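Local coordinates for putative cytoplasmic protein (Salmonella enterica subsp. enterica serovar Typhimurium, PDB 4J32), which probably hydrolyses peptidoglycan as a papain-like NlpC/P60 cysteine amidase delivered by the type VI secretion system, and is bound here by its immunity protein Tai4, at residues 126-131 / 163-168; 92-97 / 135-140. One frame throughout, in Å; residues are numbered along the deposited sequence. Where two conformers were deposited one is given.

Interaction 1 (126-131 / 163-168); sequences IVVKGH and FVPEVG
Lys-129 and Val-167 pair through the backbone: Lys-129 N gives a bond to Val-167 O at 2.9 Å, and Val-167 N returns one to Lys-129 O. That carbonyl oxygen also takes Glu-166 N, at 2.8 Å, so two donors grip one acceptor. Further along, His-131 and Val-164 form a second hydrogen-bonded pair. Val-164 N meets His-131 O at 2.8 Å in a straight bond, while the return bond from His-131 N to Val-164 O is longer and more bent. Glu-166 and Val-167 both face Lys-129, which makes a classic beta bulge in an antiparallel strand pair of the four-stranded sheet.

Of the polar side chains, Glu-166 reaches across and lays its carboxylate over the Gly-130 alpha carbon. Its OE2 accepts a bond from His-131 ND1 at 3.1 Å. The carboxylate oxygen lies near the imidazole plane, but the nitrogen approaches it from above the carboxylate plane; the two planes are 51° apart. This bond fixes one edge of the ring. Water 1 lies between Glu-166 OE1 and Gly-130 O.

Two rings make the remaining contacts. Val-164 CB sits over one face of the His-131 ring in a CH-pi contact, 3.7 Å from the centroid. With CG anti to the backbone N (chi1 -175°), the Phe-163 ring is carried back along strand 126-131. It lies obliquely against the backbone at Gly-130, with CZ 3.4 Å from Gly-130 N. The apolar pairs belong to Val-128, in one of its two conformers: CG1 meets the edge of the Phe-163 ring at CE2 and touches Pro-165 CB, at 3.6 Å. Trp-133 stacks on Phe-163.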
loop_
_atom_site.group_PDB
_atom_site.type_symbol
_atom_site.label_atom_id
_atom_site.label_comp_id
_atom_site.label_asym_id
_atom_site.label_seq_id
_atom_site.Cartn_x
_atom_site.Cartn_y
_atom_site.Cartn_z
ATOM N N ILE A 126 -11.972 -16.361 -30.242
ATOM C CA ILE A 126 -13.140 -15.898 -29.499
ATOM C C ILE A 126 -12.808 -14.691 -28.609
ATOM O O ILE A 126 -11.764 -14.648 -27.946
ATOM C CB ILE A 126 -13.805 -17.051 -28.678
ATOM C CG1 ILE A 126 -15.184 -16.628 -28.138
ATOM C CG2 ILE A 126 -12.885 -17.555 -27.550
ATOM C CD1 ILE A 126 -16.119 -17.799 -27.940
ATOM N N VAL A 127 -13.701 -13.708 -28.617
ATOM C CA VAL A 127 -13.621 -12.581 -27.707
ATOM C C VAL A 127 -14.880 -12.586 -26.873
ATOM O O VAL A 127 -15.976 -12.754 -27.410
ATOM C CB VAL A 127 -13.518 -11.216 -28.473
ATOM C CG1 VAL A 127 -13.688 -10.013 -27.518
ATOM C CG2 VAL A 127 -12.175 -11.132 -29.210
ATOM N N VAL A 128 -14.725 -12.440 -25.553
ATOM C CA VAL A 128 -15.863 -12.226 -24.674
ATOM C C VAL A 128 -15.642 -10.919 -23.912
ATOM O O VAL A 128 -14.573 -10.715 -23.324
ATOM C CB VAL A 128 -16.061 -13.420 -23.702
ATOM C CG1 VAL A 128 -17.329 -13.259 -22.892
ATOM C CG2 VAL A 128 -16.069 -14.761 -24.465
ATOM N N LYS A 129 -16.619 -10.028 -23.967
ATOM C CA LYS A 129 -16.594 -8.818 -23.160
ATOM C C LYS A 129 -17.681 -8.970 -22.110
ATOM O O LYS A 129 -18.765 -9.514 -22.381
ATOM C CB LYS A 129 -16.844 -7.570 -24.003
ATOM C CG LYS A 129 -15.702 -7.218 -24.981
ATOM C CD LYS A 129 -16.169 -6.065 -25.883
ATOM C CE LYS A 129 -15.107 -5.627 -26.910
ATOM N NZ LYS A 129 -15.751 -5.242 -28.248
ATOM N N GLY A 130 -17.408 -8.490 -20.906
ATOM C CA GLY A 130 -18.414 -8.556 -19.862
ATOM C C GLY A 130 -17.988 -7.787 -18.633
ATOM O O GLY A 130 -16.934 -7.122 -18.629
ATOM N N HIS A 131 -18.761 -7.937 -17.569
ATOM C CA HIS A 131 -18.444 -7.266 -16.312
ATOM C C HIS A 131 -18.092 -8.229 -15.182
ATOM O O HIS A 131 -18.418 -9.419 -15.230
ATOM C CB HIS A 131 -19.592 -6.341 -15.903
ATOM C CG HIS A 131 -20.900 -7.038 -15.663
ATOM N ND1 HIS A 131 -21.856 -7.186 -16.646
ATOM C CD2 HIS A 131 -21.432 -7.583 -14.542
ATOM C CE1 HIS A 131 -22.912 -7.804 -16.145
ATOM N NE2 HIS A 131 -22.684 -8.049 -14.867
ATOM N N PHE A 163 -17.210 -13.387 -13.469
ATOM C CA PHE A 163 -17.326 -12.727 -14.763
ATOM C C PHE A 163 -18.703 -13.003 -15.383
ATOM O O PHE A 163 -19.117 -14.159 -15.473
ATOM C CB PHE A 163 -16.234 -13.236 -15.684
ATOM C CG PHE A 163 -16.176 -12.535 -17.001
ATOM C CD1 PHE A 163 -15.824 -11.190 -17.073
ATOM C CD2 PHE A 163 -16.471 -13.226 -18.177
ATOM C CE1 PHE A 163 -15.748 -10.546 -18.298
ATOM C CE2 PHE A 163 -16.401 -12.587 -19.414
ATOM C CZ PHE A 163 -16.040 -11.242 -19.473
ATOM N N VAL A 164 -19.416 -11.941 -15.762
ATOM C CA VAL A 164 -20.717 -12.065 -16.455
ATOM C C VAL A 164 -20.553 -11.626 -17.918
ATOM O O VAL A 164 -20.450 -10.438 -18.198
ATOM C CB VAL A 164 -21.816 -11.232 -15.783
ATOM C CG1 VAL A 164 -23.155 -11.346 -16.564
ATOM C CG2 VAL A 164 -22.003 -11.653 -14.315
ATOM N N PRO A 165 -20.510 -12.594 -18.851
ATOM C CA PRO A 165 -20.339 -12.274 -20.273
ATOM C C PRO A 165 -21.541 -11.463 -20.807
ATOM O O PRO A 165 -22.696 -11.813 -20.540
ATOM C CB PRO A 165 -20.283 -13.657 -20.956
ATOM C CG PRO A 165 -20.127 -14.663 -19.839
ATOM C CD PRO A 165 -20.630 -14.041 -18.595
ATOM N N GLU A 166 -21.247 -10.368 -21.505
ATOM C CA GLU A 166 -22.276 -9.526 -22.138
ATOM C C GLU A 166 -22.367 -9.821 -23.643
ATOM O O GLU A 166 -23.462 -9.945 -24.200
ATOM C CB GLU A 166 -21.928 -8.042 -21.950
ATOM C CG GLU A 166 -22.025 -7.513 -20.524
ATOM C CD GLU A 166 -21.006 -6.414 -20.254
ATOM O OE1 GLU A 166 -19.986 -6.303 -21.007
ATOM O OE2 GLU A 166 -21.190 -5.696 -19.258
ATOM N N VAL A 167 -21.203 -9.897 -24.298
ATOM C CA VAL A 167 -21.137 -10.166 -25.747
ATOM C C VAL A 167 -19.986 -11.123 -26.070
ATOM O O VAL A 167 -18.869 -10.958 -25.564
ATOM C CB VAL A 167 -20.937 -8.874 -26.602
ATOM C CG1 VAL A 167 -21.230 -9.158 -28.099
ATOM C CG2 VAL A 167 -21.779 -7.715 -26.105
ATOM N N GLY A 168 -20.261 -12.123 -26.908
ATOM C CA GLY A 168 -19.229 -13.046 -27.378
ATOM C C GLY A 168 -19.165 -13.007 -28.890
ATOM O O GLY A 168 -20.201 -13.013 -29.548
HETATM O O HOH W 1 -17.141 -4.960 -20.973
#

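Interaction 2 (92-97 / 135-140); sequences RVNDMI and NARGHV
The side-chain amide of Asn-94 and the guanidinium of Arg-137 are turned 68° apart, and the two side chains run alongside each other. In one of its two conformers, Asn-94 OD1 lies near the aliphatic base of the arginine, 3.8 Å from Arg-137 CB. Water 2 bridges here: it accepts from Arg-137 N at 2.8 Å and makes a weak bond to Asn-94 OD1. The guanidinium reaches Glu-2 of a Tai4 chain through a salt bridge. The CB of His-139 is directed away from the helix, and NE2 bonds to Asp-150 OD2. His-139 also touches Cys-57 of helix 57-67, an arrangement consistent with the Cys-His pairing of papain-like peptidases.

This contact sets the first turn of helix 93-103 against the start of strand 138-143, with their short axes 56° apart. Backbone N atoms of Val-93 and Asn-94 bond to Glu-45 of the Tai4 chain.

The apolar part is buried. In one conformer, Val-140 CG2 meets Ile-97 CG1 at 3.5 Å. Met-96 CG meets the same methyl at 4.0 Å, crossing the valine at about a right angle. Val-93 CG1, anti to the backbone N (chi1 175°), packs against a backbone carbonyl, 3.5 Å from Gly-138 O.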
loop_
_atom_site.group_PDB
_atom_site.type_symbol
_atom_site.label_atom_id
_atom_site.label_comp_id
_atom_site.label_asym_id
_atom_site.label_seq_id
_atom_site.Cartn_x
_atom_site.Cartn_y
_atom_site.Cartn_z
ATOM N N ARG A 92 -2.144 -5.125 -24.051
ATOM C CA ARG A 92 -3.456 -4.774 -23.494
ATOM C C ARG A 92 -4.569 -5.583 -24.159
ATOM O O ARG A 92 -4.633 -5.697 -25.394
ATOM C CB ARG A 92 -3.743 -3.276 -23.647
ATOM C CG ARG A 92 -2.792 -2.410 -22.826
ATOM C CD ARG A 92 -3.097 -0.901 -22.994
ATOM N NE ARG A 92 -2.399 -0.158 -21.944
ATOM C CZ ARG A 92 -1.467 0.781 -22.131
ATOM N NH1 ARG A 92 -1.127 1.169 -23.365
ATOM N NH2 ARG A 92 -0.896 1.364 -21.074
ATOM N N VAL A 93 -5.456 -6.116 -23.325
ATOM C CA VAL A 93 -6.631 -6.848 -23.790
ATOM C C VAL A 93 -7.487 -5.995 -24.717
ATOM O O VAL A 93 -7.846 -6.441 -25.810
ATOM C CB VAL A 93 -7.482 -7.365 -22.607
ATOM C CG1 VAL A 93 -8.788 -8.032 -23.149
ATOM C CG2 VAL A 93 -6.641 -8.392 -21.807
ATOM N N ASN A 94 -7.775 -4.759 -24.315
ATOM C CA ASN A 94 -8.628 -3.882 -25.103
ATOM C C ASN A 94 -8.013 -3.650 -26.497
ATOM O O ASN A 94 -8.727 -3.560 -27.503
ATOM C CB ASN A 94 -8.873 -2.555 -24.369
ATOM C CG ASN A 94 -10.058 -2.618 -23.390
ATOM O OD1 ASN A 94 -10.883 -3.547 -23.440
ATOM N ND2 ASN A 94 -10.178 -1.592 -22.517
ATOM N N ASP A 95 -6.682 -3.526 -26.530
ATOM C CA ASP A 95 -5.957 -3.303 -27.787
ATOM C C ASP A 95 -6.011 -4.534 -28.676
ATOM O O ASP A 95 -6.226 -4.416 -29.880
ATOM C CB ASP A 95 -4.487 -2.910 -27.545
ATOM C CG ASP A 95 -4.325 -1.443 -27.188
ATOM O OD1 ASP A 95 -5.322 -0.665 -27.260
ATOM O OD2 ASP A 95 -3.191 -1.055 -26.840
ATOM N N MET A 96 -5.872 -5.710 -28.085
ATOM C CA MET A 96 -5.913 -6.944 -28.868
ATOM C C MET A 96 -7.289 -7.120 -29.476
ATOM O O MET A 96 -7.417 -7.480 -30.662
ATOM C CB MET A 96 -5.548 -8.174 -28.027
ATOM C CG MET A 96 -5.726 -9.512 -28.794
ATOM S SD MET A 96 -4.867 -9.628 -30.395
ATOM C CE MET A 96 -3.136 -9.493 -29.947
ATOM N N ILE A 97 -8.320 -6.842 -28.682
ATOM C CA ILE A 97 -9.699 -6.900 -29.186
ATOM C C ILE A 97 -9.884 -5.957 -30.380
ATOM O O ILE A 97 -10.411 -6.371 -31.437
ATOM C CB ILE A 97 -10.724 -6.604 -28.061
ATOM C CG1 ILE A 97 -10.682 -7.746 -27.041
ATOM C CG2 ILE A 97 -12.152 -6.503 -28.660
ATOM C CD1 ILE A 97 -11.512 -7.498 -25.757
ATOM N N ASN A 135 -9.522 -6.173 -13.666
ATOM C CA ASN A 135 -8.291 -5.880 -14.410
ATOM C C ASN A 135 -8.501 -5.771 -15.924
ATOM O O ASN A 135 -7.539 -5.539 -16.659
ATOM C CB ASN A 135 -7.233 -6.962 -14.121
ATOM C CG ASN A 135 -7.617 -8.309 -14.749
ATOM O OD1 ASN A 135 -8.755 -8.777 -14.577
ATOM N ND2 ASN A 135 -6.704 -8.899 -15.507
ATOM N N ALA A 136 -9.739 -5.967 -16.384
ATOM C CA ALA A 136 -10.012 -6.067 -17.823
ATOM C C ALA A 136 -11.509 -6.044 -18.100
ATOM O O ALA A 136 -12.315 -6.331 -17.219
ATOM C CB ALA A 136 -9.383 -7.343 -18.421
ATOM N N ARG A 137 -11.856 -5.708 -19.339
ATOM C CA ARG A 137 -13.248 -5.659 -19.778
ATOM C C ARG A 137 -13.630 -6.970 -20.460
ATOM O O ARG A 137 -14.770 -7.150 -20.885
ATOM C CB ARG A 137 -13.446 -4.509 -20.777
ATOM C CG ARG A 137 -13.481 -3.090 -20.208
ATOM C CD ARG A 137 -14.689 -2.878 -19.370
ATOM N NE ARG A 137 -14.315 -3.236 -18.008
ATOM C CZ ARG A 137 -15.148 -3.670 -17.077
ATOM N NH1 ARG A 137 -16.438 -3.839 -17.325
ATOM N NH2 ARG A 137 -14.653 -3.974 -15.900
ATOM N N GLY A 138 -12.675 -7.875 -20.608
ATOM C CA GLY A 138 -12.955 -9.078 -21.375
ATOM C C GLY A 138 -11.741 -9.944 -21.547
ATOM O O GLY A 138 -10.738 -9.759 -20.849
ATOM N N HIS A 139 -11.846 -10.896 -22.473
ATOM C CA HIS A 139 -10.804 -11.904 -22.669
ATOM C C HIS A 139 -10.807 -12.260 -24.154
ATOM O O HIS A 139 -11.849 -12.139 -24.819
ATOM C CB HIS A 139 -11.103 -13.157 -21.832
ATOM C CG HIS A 139 -9.903 -14.026 -21.609
ATOM N ND1 HIS A 139 -8.842 -13.645 -20.815
ATOM C CD2 HIS A 139 -9.594 -15.256 -22.087
ATOM C CE1 HIS A 139 -7.932 -14.605 -20.808
ATOM N NE2 HIS A 139 -8.363 -15.592 -21.581
ATOM N N VAL A 140 -9.644 -12.655 -24.658
ATOM C CA VAL A 140 -9.471 -13.088 -26.054
ATOM C C VAL A 140 -8.678 -14.381 -26.012
ATOM O O VAL A 140 -7.621 -14.439 -25.364
ATOM C CB VAL A 140 -8.598 -12.121 -26.907
ATOM C CG1 VAL A 140 -8.773 -12.423 -28.421
ATOM C CG2 VAL A 140 -8.864 -10.670 -26.598
HETATM O O HOH W 2 -9.974 -4.595 -21.046
#

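In the fold
Interactions 1 and 2 have centres about 10 Å apart and meet at the four-stranded antiparallel sheet. Strand 124-131 lies between 164-172, its partner in interaction 1, and 138-143, the strand that interaction 2 joins to helix 93-103. Val-128 O probably bonds to His-139 N, and Gly-130 N to Arg-137 O. Ile-97 of the helix touches Val-127 and Lys-129 as well as Val-140. Along the chain the order is 92-97, 126-131, 135-140, 163-168, so the two contacts alternate. Interaction 1 ties two neighbouring strands; interaction 2 lays the helix against the sheet. The immunity protein binds at this junction: one Tai4 chain meets Arg-137 and the helix start, another Asn-135 and His-139.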